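Local coordinates for protein NADP-dependent 2-hydroxyacid dehydrogenase (Rhizobium etli, PDB 4XCV) that binds NADPH and probably catalyses the NADP(H)-dependent interconversion of 2-oxoacids and D-2-hydroxyacids, at residues A[237-241]-A[242-246]; A[258-261]-A[262-266]. One frame throughout, in Å; residues are numbered along the deposited sequence.

Overall arrangement
Contacts 1 and 2 follow each other along the chain in the cofactor-binding domain, a Rossmann-type parallel sheet flanked by helices. Contact 1 runs from the loop after strand 229-232 into helix 241-250 and is partly buried, with Gln239 and Ile244 inside and Thr242 at the surface; its bonds are mainly those of a helix beginning. Contact 2, nearer the chain's centre, is the irregular loop after strand 255-258, held by a carboxylate on a backbone amide and by a leucine over a ring. It too is partly buried, Phe261 and Leu266 inside, Val263 and Pro265 at the surface, and it reaches NADPH directly through Asp259. The two meet through polar groups, their centres about 11 Å apart.

Contact 1. Residues A[237-241]-A[242-246]; sequences KSQIE and TDIVS
Ile240 O, at the N-cap position, accepts from two amides of the helix that follows: from Ile244 N at 3.2 Å, in the carbonyl plane, and from Asp243 N, which comes from above that plane. One residue further along, Val245 N gives a straighter bond to Glu241 O, 2.9 Å long and 169° at the hydrogen. Around this backbone start the side chains sort themselves by face. On the outer one, Ile240, in one of its two modelled conformers, lies side by side with Asp243 and points the same way, its methyl CG2 resting against the carboxylate carbon, while OD2 of Asp243 reaches on to the amide of Ser213. On the inner face Ile244 CD1 lies obliquely across the aliphatic part of Gln239, 4.0 Å from its CG, and both side chains pack on Phe230 and Leu258 of the central sheet. Gln239 has its CG wedged between backbone N and carbonyl carbon (chi1 73°), and beyond it the chain extends to an amide that works at both ends. Its NE2 donates to Glu241 OE2 at 3.0 Å, the carboxylate oxygen lying almost in the amide plane, and also to Val260 O; its OE1 accepts from Asn232. A leucine here would probably leave Asn232 ND2 and Val260 O without their mates and Glu241 OE2 with one donor fewer, its carboxylate freer to turn. Because OE2 of Glu241 also accepts from Glu262 N, that one oxygen is gripped by two donors, and the buried Gln239 amide has its orientation fixed by partners of opposite polarity. As a worked example of a helix start, the contact thus ties the first turn to the neighbouring loop 258-266 by directional bonds from the Gln239 amide and the Glu241 carboxylate.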
loop_
_atom_site.group_PDB
_atom_site.type_symbol
_atom_site.label_atom_id
_atom_site.label_comp_id
_atom_site.label_asym_id
_atom_site.label_seq_id
_atom_site.Cartn_x
_atom_site.Cartn_y
_atom_site.Cartn_z
ATOM N N LYS A 237 0.043 -15.009 -20.119
ATOM C CA LYS A 237 -0.625 -15.380 -21.375
ATOM C C LYS A 237 -2.115 -15.005 -21.365
ATOM O O LYS A 237 -2.740 -15.098 -22.420
ATOM C CB LYS A 237 -0.405 -16.825 -21.748
ATOM C CG LYS A 237 1.019 -17.088 -22.179
ATOM C CD LYS A 237 1.296 -18.564 -22.412
ATOM C CE LYS A 237 2.756 -18.779 -22.842
ATOM N NZ LYS A 237 3.702 -18.491 -21.711
ATOM N N SER A 238 -2.642 -14.505 -20.249
ATOM C CA SER A 238 -3.981 -13.957 -20.227
ATOM C C SER A 238 -4.062 -12.583 -20.890
ATOM O O SER A 238 -5.171 -12.123 -21.156
ATOM C CB SER A 238 -4.545 -13.878 -18.817
ATOM O OG SER A 238 -4.757 -15.199 -18.330
ATOM N N GLN A 239 -2.943 -11.898 -21.072
ATOM C CA GLN A 239 -2.959 -10.536 -21.639
ATOM C C GLN A 239 -2.346 -10.496 -23.028
ATOM O O GLN A 239 -1.530 -11.331 -23.418
ATOM C CB GLN A 239 -2.264 -9.530 -20.724
ATOM C CG GLN A 239 -0.771 -9.669 -20.714
ATOM C CD GLN A 239 -0.080 -9.254 -19.420
ATOM O OE1 GLN A 239 -0.732 -9.118 -18.382
ATOM N NE2 GLN A 239 1.236 -9.131 -19.459
ATOM N N ILE A 240 -2.737 -9.461 -23.772
ATOM C CA ILE A 240 -2.125 -9.156 -25.055
ATOM C C ILE A 240 -1.299 -7.879 -24.858
ATOM O O ILE A 240 -1.823 -6.767 -24.810
ATOM C CB ILE A 240 -3.200 -8.961 -26.156
ATOM C CG1 ILE A 240 -4.112 -10.181 -26.273
ATOM C CG2 ILE A 240 -2.533 -8.601 -27.489
ATOM C CD1 ILE A 240 -3.434 -11.456 -26.720
ATOM N N GLU A 241 0.013 -8.047 -24.705
ATOM C CA GLU A 241 0.854 -6.917 -24.358
ATOM C C GLU A 241 0.874 -5.796 -25.375
ATOM O O GLU A 241 0.932 -4.604 -25.016
ATOM C CB GLU A 241 2.272 -7.378 -24.074
ATOM C CG GLU A 241 2.288 -8.067 -22.752
ATOM C CD GLU A 241 3.548 -8.855 -22.453
ATOM O OE1 GLU A 241 4.630 -8.686 -23.067
ATOM O OE2 GLU A 241 3.392 -9.685 -21.535
ATOM N N THR A 242 0.844 -6.135 -26.661
ATOM C CA THR A 242 0.817 -5.076 -27.654
ATOM C C THR A 242 -0.435 -4.201 -27.506
ATOM O O THR A 242 -0.416 -3.000 -27.832
ATOM C CB THR A 242 1.047 -5.626 -29.050
ATOM O OG1 THR A 242 1.373 -4.531 -29.923
ATOM C CG2 THR A 242 -0.157 -6.384 -29.526
ATOM N N ASP A 243 -1.525 -4.774 -26.994
ATOM C CA ASP A 243 -2.732 -4.009 -26.770
ATOM C C ASP A 243 -2.611 -3.151 -25.515
ATOM O O ASP A 243 -3.196 -2.075 -25.462
ATOM C CB ASP A 243 -3.966 -4.902 -26.631
ATOM C CG ASP A 243 -4.360 -5.617 -27.910
ATOM O OD1 ASP A 243 -3.755 -5.375 -29.000
ATOM O OD2 ASP A 243 -5.330 -6.430 -27.825
ATOM N N ILE A 244 -1.887 -3.627 -24.501
ATOM C CA ILE A 244 -1.594 -2.782 -23.335
ATOM C C ILE A 244 -0.802 -1.555 -23.809
ATOM O O ILE A 244 -1.116 -0.445 -23.470
ATOM C CB ILE A 244 -0.819 -3.531 -22.242
ATOM C CG1 ILE A 244 -1.591 -4.753 -21.741
ATOM C CG2 ILE A 244 -0.456 -2.551 -21.136
ATOM C CD1 ILE A 244 -0.743 -5.655 -20.907
ATOM N N VAL A 245 0.246 -1.778 -24.603
ATOM C CA VAL A 245 1.060 -0.690 -25.096
ATOM C C VAL A 245 0.193 0.330 -25.868
ATOM O O VAL A 245 0.271 1.525 -25.630
ATOM C CB VAL A 245 2.201 -1.207 -25.990
ATOM C CG1 VAL A 245 3.020 -0.070 -26.597
ATOM C CG2 VAL A 245 3.130 -2.130 -25.208
ATOM N N SER A 246 -0.608 -0.136 -26.817
ATOM C CA SER A 246 -1.448 0.768 -27.588
ATOM C C SER A 246 -2.436 1.518 -26.720
ATOM O O SER A 246 -2.670 2.696 -26.934
ATOM C CB SER A 246 -2.166 -0.011 -28.694
ATOM O OG SER A 246 -1.229 -0.477 -29.675
#

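Contact 2. Residues A[258-261]-A[262-266]; sequences LDVF and EVEPL. With NDP (NADPH dihydro-nicotinamide-adenine-dinucleotide phosphate), chain B.
Glu264 folds back on its own loop and grips the backbone of Phe261, and its side chain can be followed atom by atom. From CB the chain runs extended, and CG passes 3.6 Å from Phe261 O. The carboxylate carbon CD lies nearly as close to that carbonyl and to the Phe261 amide. At the tip OE2 accepts from Phe261 N at 2.9 Å through its anti lone pair, and also sits beside CA and CB of Val260, while OE1 takes a hydrogen bond with His283 ND1. One carboxylate therefore pins a backbone amide and a histidine together, a Glu-His pair consistent with that of the D-2-hydroxyacid dehydrogenase family. The Phe261 ring, meanwhile, is covered on one face by Leu266: CD2 stands 4.3 Å from the ring centroid in a CH-pi contact, and CD1 is 3.9 Å from CD2 of the ring. At the other end of the loop Asp259 OD2 accepts from N7N of the NADPH carboxamide along a nearly straight 171° bond, its OD1 being held by Thr281 and the amide of Asp284. Val260 CG1 closes in on the same N7N. The loop leaves strand 255-258 toward the nicotinamide end of the cofactor, then turns back: Phe261 and Leu266 pack on both Glu241 of helix 241-250 and Ile280 of strand 278-280, and Trp130 of the second subunit packs on Glu264, Pro265 and Leu266.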
loop_
_atom_site.group_PDB
_atom_site.type_symbol
_atom_site.label_atom_id
_atom_site.label_comp_id
_atom_site.label_asym_id
_atom_site.label_seq_id
_atom_site.Cartn_x
_atom_site.Cartn_y
_atom_site.Cartn_z
ATOM N N LEU A 258 2.195 -4.709 -13.828
ATOM C CA LEU A 258 2.296 -6.064 -14.326
ATOM C C LEU A 258 3.370 -6.840 -13.628
ATOM O O LEU A 258 4.509 -6.382 -13.571
ATOM C CB LEU A 258 2.606 -6.031 -15.830
ATOM C CG LEU A 258 1.621 -5.263 -16.714
ATOM C CD1 LEU A 258 2.163 -5.040 -18.115
ATOM C CD2 LEU A 258 0.258 -5.922 -16.815
ATOM N N ASP A 259 3.021 -8.011 -13.099
ATOM C CA ASP A 259 4.002 -8.932 -12.547
ATOM C C ASP A 259 4.254 -10.126 -13.443
ATOM O O ASP A 259 5.191 -10.910 -13.189
ATOM C CB ASP A 259 3.503 -9.505 -11.208
ATOM C CG ASP A 259 4.552 -10.284 -10.470
ATOM O OD1 ASP A 259 5.639 -9.746 -10.139
ATOM O OD2 ASP A 259 4.304 -11.467 -10.133
ATOM N N VAL A 260 3.419 -10.296 -14.463
ATOM C CA VAL A 260 3.460 -11.469 -15.342
ATOM C C VAL A 260 3.387 -11.041 -16.780
ATOM O O VAL A 260 2.796 -10.027 -17.066
ATOM C CB VAL A 260 2.326 -12.469 -14.976
ATOM C CG1 VAL A 260 2.535 -13.015 -13.585
ATOM C CG2 VAL A 260 0.956 -11.799 -15.079
ATOM N N PHE A 261 3.972 -11.869 -17.667
ATOM C CA PHE A 261 4.150 -11.483 -19.067
ATOM C C PHE A 261 3.951 -12.667 -19.968
ATOM O O PHE A 261 4.154 -13.798 -19.567
ATOM C CB PHE A 261 5.549 -10.833 -19.259
ATOM C CG PHE A 261 5.752 -9.684 -18.339
ATOM C CD1 PHE A 261 6.244 -9.887 -17.069
ATOM C CD2 PHE A 261 5.276 -8.414 -18.661
ATOM C CE1 PHE A 261 6.291 -8.844 -16.151
ATOM C CE2 PHE A 261 5.333 -7.386 -17.758
ATOM C CZ PHE A 261 5.834 -7.589 -16.517
ATOM N N GLU A 262 3.594 -12.405 -21.228
ATOM C CA GLU A 262 3.347 -13.470 -22.185
ATOM C C GLU A 262 4.568 -14.358 -22.368
ATOM O O GLU A 262 4.432 -15.560 -22.538
ATOM C CB GLU A 262 2.949 -12.866 -23.545
ATOM C CG GLU A 262 1.637 -12.068 -23.551
ATOM C CD GLU A 262 1.266 -11.657 -24.951
ATOM O OE1 GLU A 262 0.975 -12.550 -25.786
ATOM O OE2 GLU A 262 1.339 -10.437 -25.232
ATOM N N VAL A 263 5.739 -13.723 -22.414
ATOM C CA VAL A 263 7.016 -14.405 -22.429
ATOM C C VAL A 263 7.822 -13.859 -21.266
ATOM O O VAL A 263 7.914 -12.635 -21.121
ATOM C CB VAL A 263 7.771 -14.189 -23.767
ATOM C CG1 VAL A 263 9.162 -14.805 -23.672
ATOM C CG2 VAL A 263 7.015 -14.862 -24.903
ATOM N N GLU A 264 8.330 -14.745 -20.432
ATOM C CA GLU A 264 9.216 -14.376 -19.318
ATOM C C GLU A 264 10.584 -15.032 -19.497
ATOM O O GLU A 264 10.641 -16.219 -19.861
ATOM C CB GLU A 264 8.567 -14.778 -17.980
ATOM C CG GLU A 264 7.221 -14.084 -17.759
ATOM C CD GLU A 264 6.471 -14.470 -16.500
ATOM O OE1 GLU A 264 6.987 -15.340 -15.747
ATOM O OE2 GLU A 264 5.316 -13.993 -16.319
ATOM N N PRO A 265 11.679 -14.335 -19.217
ATOM C CA PRO A 265 11.695 -12.920 -18.825
ATOM C C PRO A 265 11.165 -12.020 -19.950
ATOM O O PRO A 265 11.265 -12.378 -21.150
ATOM C CB PRO A 265 13.194 -12.624 -18.589
ATOM C CG PRO A 265 13.878 -13.957 -18.514
ATOM C CD PRO A 265 13.026 -14.931 -19.296
ATOM N N LEU A 266 10.608 -10.871 -19.567
ATOM C CA LEU A 266 10.133 -9.859 -20.529
ATOM C C LEU A 266 11.286 -9.446 -21.427
ATOM O O LEU A 266 12.349 -9.077 -20.937
ATOM C CB LEU A 266 9.607 -8.667 -19.774
ATOM C CG LEU A 266 9.025 -7.547 -20.611
ATOM C CD1 LEU A 266 7.871 -8.023 -21.483
ATOM C CD2 LEU A 266 8.627 -6.396 -19.725
HETATM P PA NDP B . -8.270 -20.056 -7.414
HETATM O O1A NDP B . -8.455 -20.135 -5.930
HETATM O O2A NDP B . -8.388 -21.300 -8.271
HETATM O O5B NDP B . -9.296 -18.949 -7.944
HETATM C C5B NDP B . -9.450 -18.761 -9.354
HETATM C C4B NDP B . -10.530 -17.723 -9.549
HETATM O O4B NDP B . -10.604 -17.428 -10.940
HETATM C C3B NDP B . -11.885 -18.217 -9.101
HETATM O O3B NDP B . -12.637 -17.140 -8.505
HETATM C C2B NDP B . -12.487 -18.631 -10.417
HETATM O O2B NDP B . -13.940 -18.589 -10.474
HETATM C C1B NDP B . -11.931 -17.558 -11.350
HETATM N N9A NDP B . -11.991 -17.932 -12.765
HETATM C C8A NDP B . -11.370 -18.995 -13.313
HETATM N N7A NDP B . -11.736 -19.092 -14.629
HETATM C C5A NDP B . -12.631 -18.084 -14.856
HETATM C C6A NDP B . -13.400 -17.709 -15.957
HETATM N N6A NDP B . -13.288 -18.335 -17.129
HETATM N N1A NDP B . -14.222 -16.662 -15.822
HETATM C C2A NDP B . -14.318 -16.001 -14.647
HETATM N N3A NDP B . -13.622 -16.310 -13.541
HETATM C C4A NDP B . -12.784 -17.358 -13.696
HETATM O O3 NDP B . -6.840 -19.406 -7.760
HETATM P PN NDP B . -5.908 -18.453 -6.861
HETATM O O1N NDP B . -6.751 -17.303 -6.421
HETATM O O2N NDP B . -5.242 -19.206 -5.811
HETATM O O5D NDP B . -4.810 -18.037 -7.916
HETATM C C5D NDP B . -5.181 -17.405 -9.149
HETATM C C4D NDP B . -3.976 -17.522 -10.091
HETATM O O4D NDP B . -2.927 -16.671 -9.651
HETATM C C3D NDP B . -3.328 -18.877 -10.152
HETATM O O3D NDP B . -4.019 -19.751 -11.063
HETATM C C2D NDP B . -1.905 -18.582 -10.596
HETATM O O2D NDP B . -1.810 -18.719 -12.034
HETATM C C1D NDP B . -1.715 -17.129 -10.267
HETATM N N1N NDP B . -0.634 -16.821 -9.326
HETATM C C2N NDP B . 0.317 -15.886 -9.642
HETATM C C3N NDP B . 1.381 -15.657 -8.837
HETATM C C7N NDP B . 2.372 -14.652 -9.122
HETATM O O7N NDP B . 3.475 -14.769 -8.537
HETATM N N7N NDP B . 2.164 -13.626 -9.927
HETATM C C4N NDP B . 1.494 -16.367 -7.544
HETATM C C5N NDP B . 0.410 -17.303 -7.304
HETATM C C6N NDP B . -0.576 -17.550 -8.137
HETATM P P2B NDP B . -14.807 -19.496 -9.447
HETATM O O1X NDP B . -16.210 -19.408 -9.955
HETATM O O2X NDP B . -14.215 -20.892 -9.531
HETATM O O3X NDP B . -14.592 -18.943 -8.099
#